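Local coordinates for universal stress protein (PDB 3LOQ) that belongs to the universal stress protein A family, binds adenosine monophosphate, and probably serves in a stress response whose details are not established, at residues A[172-177]-A[202-207]; A[253-258]-A[281-286]. All blocks are in the same frame, centred on the assembly; numbering follows the deposited sequence.

Contact 1: residues A[172-177]-A[202-207]; sequences RVLVAY and HIIHVS
His202 N donates to Val173 O at 2.7 Å, the first of four backbone bonds that join two parallel strands. They are the strands of a beta-alpha-beta unit in a UspA-type alpha/beta fold: strand 172-176, helix 181-197, strand 200-206. Val175 N donates to His202 O, and Ile204 N to Val175 O. Tyr177 N closes the series on Ile204 O at 2.9 Å. The strand axes are twisted by 23°.

Leu174, His202, Ala176 and Ile204 send their side chains to one face of the sheet. Leu174 meets Ile204 there. Its CB leaves the backbone toward that face, and CG stands anti to the backbone N (chi1 175°), which turns the branch toward the other strand. CG lies 4.2 Å from Ile204 CG2. CD1 does the closer touching, 3.6 Å from the same methyl, and it also meets CB and the carbonyl oxygen of His202. Helix 239-249 covers this face.

Val175 and Ile203 point to the other face. Tyr177 and Ile203 lie side by side and point the same way, with Tyr177 CB touching Ile203 CG2 at 3.6 Å. On this face Val175 and Ile203 also touch Ala190 and Leu187 of helix 181-197, and the side chain of Tyr177 touches Leu216 and Met219 of helix 213-225. The ring of His202 instead meets those of His231 and His233. Its ND1 is buried without a polar partner in the model. At the far end His205 ND1 makes a weak bond to Tyr177 O, 3.0 Å long and bent to 125° at the hydrogen.

Contact 2: residues A[253-258]-A[281-286]; sequences TTIFMG and SPVPVF. With ACT (acetate ion), chain H.
Pro284 O is gripped by two donors from consecutive residues, Thr254 OG1 at 2.7 Å and Ile255 N at 3.2 Å. The amide comes in the carbonyl plane, whereas the hydroxyl sits above it, 47° out. This starts the parallel pairing of strands 254-258 and 285-288 in the UspA-type alpha/beta sheet. Tyr158 is a further hydrogen-bond partner of Thr254 OG1. The pairing goes on through Phe286 N to Ile255 O, and Met257 N to Phe286 O.

Phe256 and Phe286 share one face of the sheet. Their rings are oblique, with planes at 39° and centroids 4.6 Å apart. Phe286 CD2 lies over the centre of the Phe256 ring, and Phe286 CB reaches Phe256 CD1 at 3.4 Å. Phe286 CG is anti to its backbone N (chi1 178°), which carries CD2 across that ring. Replacing Phe256 with alanine would probably open a gap beside Phe286 and let its ring turn more freely, though Tyr158 and Tyr189 also meet it edge-to-face.

The other face holds Ile255 and Val285, packed on Val277 and Ile278 of helix 273-280. Ser281 OG donates forward to Val283 O, in the loop before the strand. Gly258 N makes a weak, long bond (3.4 Å) to OXT of an acetate, probably from the crystallisation liquor. Met257, here selenomethionine, crosses Val285 obliquely, its SE 3.8 Å from Val285 CG1.

How the contacts relate
From the N terminus, the chain enters contact 1 at 172-177, passes through helix 181-197 and closes that loop at 202-207. It then runs through helix 213-225, strand 230-235 and helix 239-249 before contact 2 opens at 253-258. Helices 265-271 and 273-280 follow, and 281-286 closes the second loop. The two loops are in series and neither nest nor cross. In the sheet, however, strands 172-176 and 254-258 are direct neighbours, joined by probable bonds such as Phe256 N to Leu174 O. The strand order here is 230-235, 200-206, 172-176, 254-258, 285-288. The last pairs antiparallel with strand 157-160, which joins it to the part of the sheet beside the AMP site.

Contact 1: residues A[172-177]-A[202-207]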
ATOM      1  N   ARG A 172     -10.874  -3.139  11.250  1.00 45.69           N
ATOM      2  CA  ARG A 172     -11.579  -4.160  10.484  1.00 41.78           C
ATOM      3  C   ARG A 172     -10.801  -4.383   9.195  1.00 42.50           C
ATOM      4  O   ARG A 172     -10.899  -3.614   8.239  1.00 40.67           O
ATOM      5  CB  ARG A 172     -13.031  -3.733  10.188  1.00 45.10           C
ATOM      6  CG  ARG A 172     -14.040  -3.894  11.355  1.00 44.37           C
ATOM      7  CD  ARG A 172     -15.167  -2.823  11.296  1.00 52.36           C
ATOM      8  NE  ARG A 172     -14.868  -1.704  12.196  1.00 58.94           N
ATOM      9  CZ  ARG A 172     -14.930  -0.414  11.875  1.00 65.18           C
ATOM     10  NH1 ARG A 172     -15.304  -0.033  10.661  1.00 70.21           N
ATOM     11  NH2 ARG A 172     -14.613   0.506  12.776  1.00 69.30           N
ATOM     12  N   VAL A 173      -9.981  -5.416   9.185  1.00 41.94           N
ATOM     13  CA  VAL A 173      -9.152  -5.686   8.030  1.00 39.41           C
ATOM     14  C   VAL A 173      -9.824  -6.703   7.130  1.00 38.52           C
ATOM     15  O   VAL A 173     -10.197  -7.781   7.584  1.00 45.55           O
ATOM     16  CB  VAL A 173      -7.787  -6.197   8.460  1.00 41.46           C
ATOM     17  CG1 VAL A 173      -6.919  -6.512   7.228  1.00 39.98           C
ATOM     18  CG2 VAL A 173      -7.128  -5.160   9.366  1.00 35.84           C
ATOM     19  N   LEU A 174     -10.002  -6.328   5.866  1.00 34.40           N
ATOM     20  CA  LEU A 174     -10.555  -7.205   4.839  1.00 41.11           C
ATOM     21  C   LEU A 174      -9.446  -7.731   3.913  1.00 38.21           C
ATOM     22  O   LEU A 174      -8.721  -6.957   3.273  1.00 31.35           O
ATOM     23  CB  LEU A 174     -11.596  -6.455   4.002  1.00 38.98           C
ATOM     24  CG  LEU A 174     -12.177  -7.212   2.800  1.00 40.57           C
ATOM     25  CD1 LEU A 174     -12.834  -8.552   3.178  1.00 36.30           C
ATOM     26  CD2 LEU A 174     -13.152  -6.331   2.054  1.00 39.97           C
ATOM     27  N   VAL A 175      -9.326  -9.048   3.836  1.00 29.88           N
ATOM     28  CA  VAL A 175      -8.305  -9.658   2.998  1.00 36.80           C
ATOM     29  C   VAL A 175      -8.933 -10.308   1.777  1.00 38.04           C
ATOM     30  O   VAL A 175      -9.742 -11.221   1.890  1.00 43.32           O
ATOM     31  CB  VAL A 175      -7.477 -10.697   3.775  1.00 41.27           C
ATOM     32  CG1 VAL A 175      -6.349 -11.235   2.904  1.00 34.24           C
ATOM     33  CG2 VAL A 175      -6.920 -10.076   5.054  1.00 37.78           C
ATOM     34  N   ALA A 176      -8.589  -9.803   0.605  1.00 35.07           N
ATOM     35  CA  ALA A 176      -8.941 -10.491  -0.624  1.00 32.44           C
ATOM     36  C   ALA A 176      -7.997 -11.693  -0.736  1.00 37.02           C
ATOM     37  O   ALA A 176      -6.777 -11.529  -0.792  1.00 38.79           O
ATOM     38  CB  ALA A 176      -8.788  -9.546  -1.806  1.00 27.53           C
ATOM     39  N   TYR A 177      -8.553 -12.902  -0.721  1.00 40.44           N
ATOM     40  CA  TYR A 177      -7.732 -14.088  -0.538  1.00 38.27           C
ATOM     41  C   TYR A 177      -8.033 -15.187  -1.554  1.00 42.84           C
ATOM     42  O   TYR A 177      -9.158 -15.664  -1.652  1.00 40.01           O
ATOM     43  CB  TYR A 177      -7.898 -14.626   0.891  1.00 38.27           C
ATOM     44  CG  TYR A 177      -7.014 -15.820   1.192  1.00 37.45           C
ATOM     45  CD1 TYR A 177      -5.677 -15.654   1.532  1.00 37.71           C
ATOM     46  CD2 TYR A 177      -7.517 -17.110   1.131  1.00 38.98           C
ATOM     47  CE1 TYR A 177      -4.856 -16.750   1.805  1.00 38.45           C
ATOM     48  CE2 TYR A 177      -6.710 -18.221   1.406  1.00 39.40           C
ATOM     49  CZ  TYR A 177      -5.388 -18.035   1.742  1.00 42.25           C
ATOM     50  OH  TYR A 177      -4.604 -19.137   2.014  1.00 36.12           O
ATOM     51  N   HIS A 202     -11.386 -10.063   8.313  1.00 40.15           N
ATOM     52  CA  HIS A 202     -12.391 -10.464   7.351  1.00 37.77           C
ATOM     53  C   HIS A 202     -11.673 -10.968   6.124  1.00 37.09           C
ATOM     54  O   HIS A 202     -10.707 -10.367   5.691  1.00 39.34           O
ATOM     55  CB  HIS A 202     -13.294  -9.279   6.993  1.00 37.74           C
ATOM     56  CG  HIS A 202     -14.394  -9.040   7.981  1.00 47.49           C
ATOM     57  ND1 HIS A 202     -14.256  -8.195   9.063  1.00 48.10           N
ATOM     58  CD2 HIS A 202     -15.649  -9.550   8.057  1.00 43.31           C
ATOM     59  CE1 HIS A 202     -15.382  -8.178   9.753  1.00 45.84           C
ATOM     60  NE2 HIS A 202     -16.243  -8.994   9.167  1.00 47.46           N
ATOM     61  N   ILE A 203     -12.141 -12.080   5.581  1.00 40.57           N
ATOM     62  CA  ILE A 203     -11.513 -12.704   4.430  1.00 41.92           C
ATOM     63  C   ILE A 203     -12.568 -12.901   3.356  1.00 44.76           C
ATOM     64  O   ILE A 203     -13.598 -13.516   3.616  1.00 44.55           O
ATOM     65  CB  ILE A 203     -10.923 -14.069   4.807  1.00 40.54           C
ATOM     66  CG1 ILE A 203      -9.940 -13.911   5.968  1.00 40.30           C
ATOM     67  CG2 ILE A 203     -10.234 -14.715   3.605  1.00 35.81           C
ATOM     68  CD1 ILE A 203      -9.341 -15.190   6.431  1.00 39.68           C
ATOM     69  N   ILE A 204     -12.341 -12.346   2.168  1.00 40.28           N
ATOM     70  CA  ILE A 204     -13.227 -12.613   1.040  1.00 40.27           C
ATOM     71  C   ILE A 204     -12.520 -13.397  -0.066  1.00 39.66           C
ATOM     72  O   ILE A 204     -11.399 -13.075  -0.454  1.00 37.36           O
ATOM     73  CB  ILE A 204     -13.841 -11.322   0.457  1.00 46.03           C
ATOM     74  CG1 ILE A 204     -14.745 -11.650  -0.739  1.00 49.15           C
ATOM     75  CG2 ILE A 204     -12.745 -10.321   0.057  1.00 37.74           C
ATOM     76  CD1 ILE A 204     -15.523 -10.446  -1.280  1.00 49.23           C
ATOM     77  N   HIS A 205     -13.169 -14.437  -0.572  1.00 39.14           N
ATOM     78  CA  HIS A 205     -12.655 -15.104  -1.765  1.00 45.57           C
ATOM     79  C   HIS A 205     -13.717 -15.060  -2.850  1.00 50.81           C
ATOM     80  O   HIS A 205     -14.866 -15.435  -2.621  1.00 48.09           O
ATOM     81  CB  HIS A 205     -12.260 -16.547  -1.470  1.00 46.49           C
ATOM     82  CG  HIS A 205     -11.963 -17.359  -2.694  1.00 48.18           C
ATOM     83  ND1 HIS A 205     -10.960 -17.026  -3.581  1.00 52.36           N
ATOM     84  CD2 HIS A 205     -12.513 -18.502  -3.160  1.00 48.10           C
ATOM     85  CE1 HIS A 205     -10.914 -17.929  -4.550  1.00 50.79           C
ATOM     86  NE2 HIS A 205     -11.846 -18.837  -4.314  1.00 52.76           N
ATOM     87  N   VAL A 206     -13.338 -14.589  -4.028  1.00 48.39           N
ATOM     88  CA  VAL A 206     -14.281 -14.496  -5.128  1.00 50.62           C
ATOM     89  C   VAL A 206     -14.072 -15.671  -6.058  1.00 54.85           C
ATOM     90  O   VAL A 206     -12.940 -15.953  -6.441  1.00 55.04           O
ATOM     91  CB  VAL A 206     -14.028 -13.232  -5.968  1.00 45.79           C
ATOM     92  CG1 VAL A 206     -15.093 -13.089  -7.032  1.00 46.83           C
ATOM     93  CG2 VAL A 206     -13.953 -11.991  -5.089  1.00 42.04           C
ATOM     94  N   SER A 207     -15.149 -16.354  -6.425  1.00 63.43           N
ATOM     95  CA  SER A 207     -15.113 -17.242  -7.588  1.00 77.38           C
ATOM     96  C   SER A 207     -16.462 -17.865  -7.856  1.00 93.66           C
ATOM     97  O   SER A 207     -17.157 -18.278  -6.922  1.00 93.79           O
ATOM     98  CB  SER A 207     -14.062 -18.344  -7.446  1.00 79.69           C
ATOM     99  OG  SER A 207     -13.683 -18.839  -8.725  1.00 77.65           O
TER

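Contact 2: residues A[253-258]-A[281-286]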
ATOM      1  N   THR A 253     -11.864  -1.232   7.466  1.00 36.22           N
ATOM      2  CA  THR A 253     -11.036  -0.027   7.572  1.00 38.34           C
ATOM      3  C   THR A 253      -9.790  -0.052   6.654  1.00 42.82           C
ATOM      4  O   THR A 253      -9.148   0.972   6.422  1.00 43.78           O
ATOM      5  CB  THR A 253     -10.591   0.170   9.024  1.00 38.07           C
ATOM      6  OG1 THR A 253      -9.977  -1.033   9.499  1.00 38.04           O
ATOM      7  CG2 THR A 253     -11.801   0.465   9.902  1.00 31.76           C
ATOM      8  N   THR A 254      -9.444  -1.225   6.133  1.00 36.92           N
ATOM      9  CA  THR A 254      -8.360  -1.310   5.166  1.00 32.58           C
ATOM     10  C   THR A 254      -8.535  -2.610   4.396  1.00 34.52           C
ATOM     11  O   THR A 254      -9.199  -3.530   4.873  1.00 36.13           O
ATOM     12  CB  THR A 254      -6.979  -1.228   5.851  1.00 32.00           C
ATOM     13  OG1 THR A 254      -5.935  -1.134   4.869  1.00 30.58           O
ATOM     14  CG2 THR A 254      -6.737  -2.438   6.708  1.00 30.30           C
ATOM     15  N   ILE A 255      -7.983  -2.672   3.191  1.00 34.07           N
ATOM     16  CA  ILE A 255      -8.038  -3.893   2.398  1.00 34.44           C
ATOM     17  C   ILE A 255      -6.620  -4.400   2.178  1.00 38.43           C
ATOM     18  O   ILE A 255      -5.749  -3.630   1.774  1.00 35.07           O
ATOM     19  CB  ILE A 255      -8.666  -3.640   1.028  1.00 35.57           C
ATOM     20  CG1 ILE A 255     -10.138  -3.273   1.176  1.00 31.54           C
ATOM     21  CG2 ILE A 255      -8.542  -4.884   0.159  1.00 37.38           C
ATOM     22  CD1 ILE A 255     -10.725  -2.603  -0.072  1.00 31.90           C
ATOM     23  N   PHE A 256      -6.376  -5.678   2.479  1.00 41.06           N
ATOM     24  CA  PHE A 256      -5.074  -6.282   2.220  1.00 33.09           C
ATOM     25  C   PHE A 256      -5.254  -7.217   1.040  1.00 38.91           C
ATOM     26  O   PHE A 256      -6.278  -7.903   0.936  1.00 42.07           O
ATOM     27  CB  PHE A 256      -4.574  -7.096   3.406  1.00 32.87           C
ATOM     28  CG  PHE A 256      -3.983  -6.281   4.524  1.00 37.96           C
ATOM     29  CD1 PHE A 256      -4.250  -4.930   4.649  1.00 38.84           C
ATOM     30  CD2 PHE A 256      -3.173  -6.892   5.481  1.00 32.98           C
ATOM     31  CE1 PHE A 256      -3.709  -4.181   5.702  1.00 31.15           C
ATOM     32  CE2 PHE A 256      -2.630  -6.158   6.531  1.00 31.79           C
ATOM     33  CZ  PHE A 256      -2.902  -4.796   6.639  1.00 36.62           C
HETATM   34  N   MSE A 257      -4.269  -7.261   0.152  1.00 34.57           N
HETATM   35  CA  MSE A 257      -4.333  -8.188  -0.977  1.00 32.55           C
HETATM   36  C   MSE A 257      -2.935  -8.544  -1.479  1.00 29.30           C
HETATM   37  O   MSE A 257      -1.943  -7.947  -1.062  1.00 33.66           O
HETATM   38  CB  MSE A 257      -5.193  -7.601  -2.107  1.00 32.27           C
HETATM   39  CG  MSE A 257      -4.663  -6.311  -2.703  1.00 34.33           C
HETATM   40 SE   MSE A 257      -6.024  -5.317  -3.730  0.70 38.02          SE
HETATM   41  CE  MSE A 257      -6.755  -6.766  -4.813  1.00 26.53           C
ATOM     42  N   GLY A 258      -2.863  -9.527  -2.369  1.00 35.43           N
ATOM     43  CA  GLY A 258      -1.607  -9.929  -2.964  1.00 36.59           C
ATOM     44  C   GLY A 258      -1.567  -9.608  -4.441  1.00 35.66           C
ATOM     45  O   GLY A 258      -2.601  -9.494  -5.077  1.00 42.78           O
ATOM     46  N   SER A 281     -11.360   2.415  -3.900  1.00 36.01           N
ATOM     47  CA  SER A 281     -11.434   2.186  -2.464  1.00 40.43           C
ATOM     48  C   SER A 281     -11.374   3.496  -1.698  1.00 36.66           C
ATOM     49  O   SER A 281     -10.532   4.347  -1.976  1.00 38.54           O
ATOM     50  CB  SER A 281     -10.327   1.244  -1.971  1.00 34.61           C
ATOM     51  OG  SER A 281     -10.246   1.293  -0.558  1.00 36.20           O
ATOM     52  N   PRO A 282     -12.277   3.652  -0.722  1.00 36.64           N
ATOM     53  CA  PRO A 282     -12.347   4.798   0.186  1.00 39.27           C
ATOM     54  C   PRO A 282     -11.392   4.623   1.378  1.00 43.56           C
ATOM     55  O   PRO A 282     -11.282   5.539   2.206  1.00 46.75           O
ATOM     56  CB  PRO A 282     -13.801   4.771   0.685  1.00 35.64           C
ATOM     57  CG  PRO A 282     -14.372   3.435   0.239  1.00 39.47           C
ATOM     58  CD  PRO A 282     -13.278   2.631  -0.388  1.00 32.52           C
ATOM     59  N   VAL A 283     -10.729   3.469   1.469  1.00 35.08           N
ATOM     60  CA  VAL A 283      -9.782   3.207   2.564  1.00 38.52           C
ATOM     61  C   VAL A 283      -8.422   2.756   2.031  1.00 40.59           C
ATOM     62  O   VAL A 283      -8.281   2.438   0.850  1.00 33.82           O
ATOM     63  CB  VAL A 283     -10.315   2.165   3.602  1.00 34.68           C
ATOM     64  CG1 VAL A 283     -11.651   2.625   4.199  1.00 24.71           C
ATOM     65  CG2 VAL A 283     -10.434   0.746   2.977  1.00 33.18           C
ATOM     66  N   PRO A 284      -7.403   2.752   2.894  1.00 33.82           N
ATOM     67  CA  PRO A 284      -6.088   2.437   2.329  1.00 30.48           C
ATOM     68  C   PRO A 284      -5.975   0.963   1.915  1.00 35.12           C
ATOM     69  O   PRO A 284      -6.550   0.085   2.559  1.00 39.47           O
ATOM     70  CB  PRO A 284      -5.122   2.788   3.471  1.00 31.11           C
ATOM     71  CG  PRO A 284      -5.917   3.834   4.321  1.00 29.97           C
ATOM     72  CD  PRO A 284      -7.326   3.356   4.239  1.00 27.97           C
ATOM     73  N   VAL A 285      -5.252   0.707   0.828  1.00 33.91           N
ATOM     74  CA  VAL A 285      -5.054  -0.653   0.338  1.00 33.53           C
ATOM     75  C   VAL A 285      -3.588  -1.080   0.439  1.00 35.68           C
ATOM     76  O   VAL A 285      -2.693  -0.418  -0.092  1.00 37.02           O
ATOM     77  CB  VAL A 285      -5.588  -0.805  -1.092  1.00 34.98           C
ATOM     78  CG1 VAL A 285      -5.420  -2.249  -1.587  1.00 32.73           C
ATOM     79  CG2 VAL A 285      -7.056  -0.387  -1.123  1.00 31.88           C
ATOM     80  N   PHE A 286      -3.361  -2.186   1.144  1.00 29.73           N
ATOM     81  CA  PHE A 286      -2.034  -2.769   1.326  1.00 30.00           C
ATOM     82  C   PHE A 286      -1.882  -3.929   0.335  1.00 38.07           C
ATOM     83  O   PHE A 286      -2.720  -4.837   0.293  1.00 40.75           O
ATOM     84  CB  PHE A 286      -1.931  -3.273   2.766  1.00 35.89           C
ATOM     85  CG  PHE A 286      -0.628  -3.949   3.127  1.00 43.88           C
ATOM     86  CD1 PHE A 286       0.482  -3.202   3.511  1.00 44.90           C
ATOM     87  CD2 PHE A 286      -0.541  -5.338   3.176  1.00 49.61           C
ATOM     88  CE1 PHE A 286       1.668  -3.820   3.885  1.00 43.00           C
ATOM     89  CE2 PHE A 286       0.646  -5.969   3.565  1.00 45.21           C
ATOM     90  CZ  PHE A 286       1.748  -5.210   3.918  1.00 44.74           C
TER
HETATM   91  C   ACT H 276      -6.389 -11.610  -4.385  1.00 57.19           C
HETATM   92  O   ACT H 276      -7.104 -12.559  -3.929  1.00 50.28           O
HETATM   93  OXT ACT H 276      -5.268 -11.406  -3.779  1.00 42.78           O
HETATM   94  CH3 ACT H 276      -6.898 -10.767  -5.561  1.00 40.54           C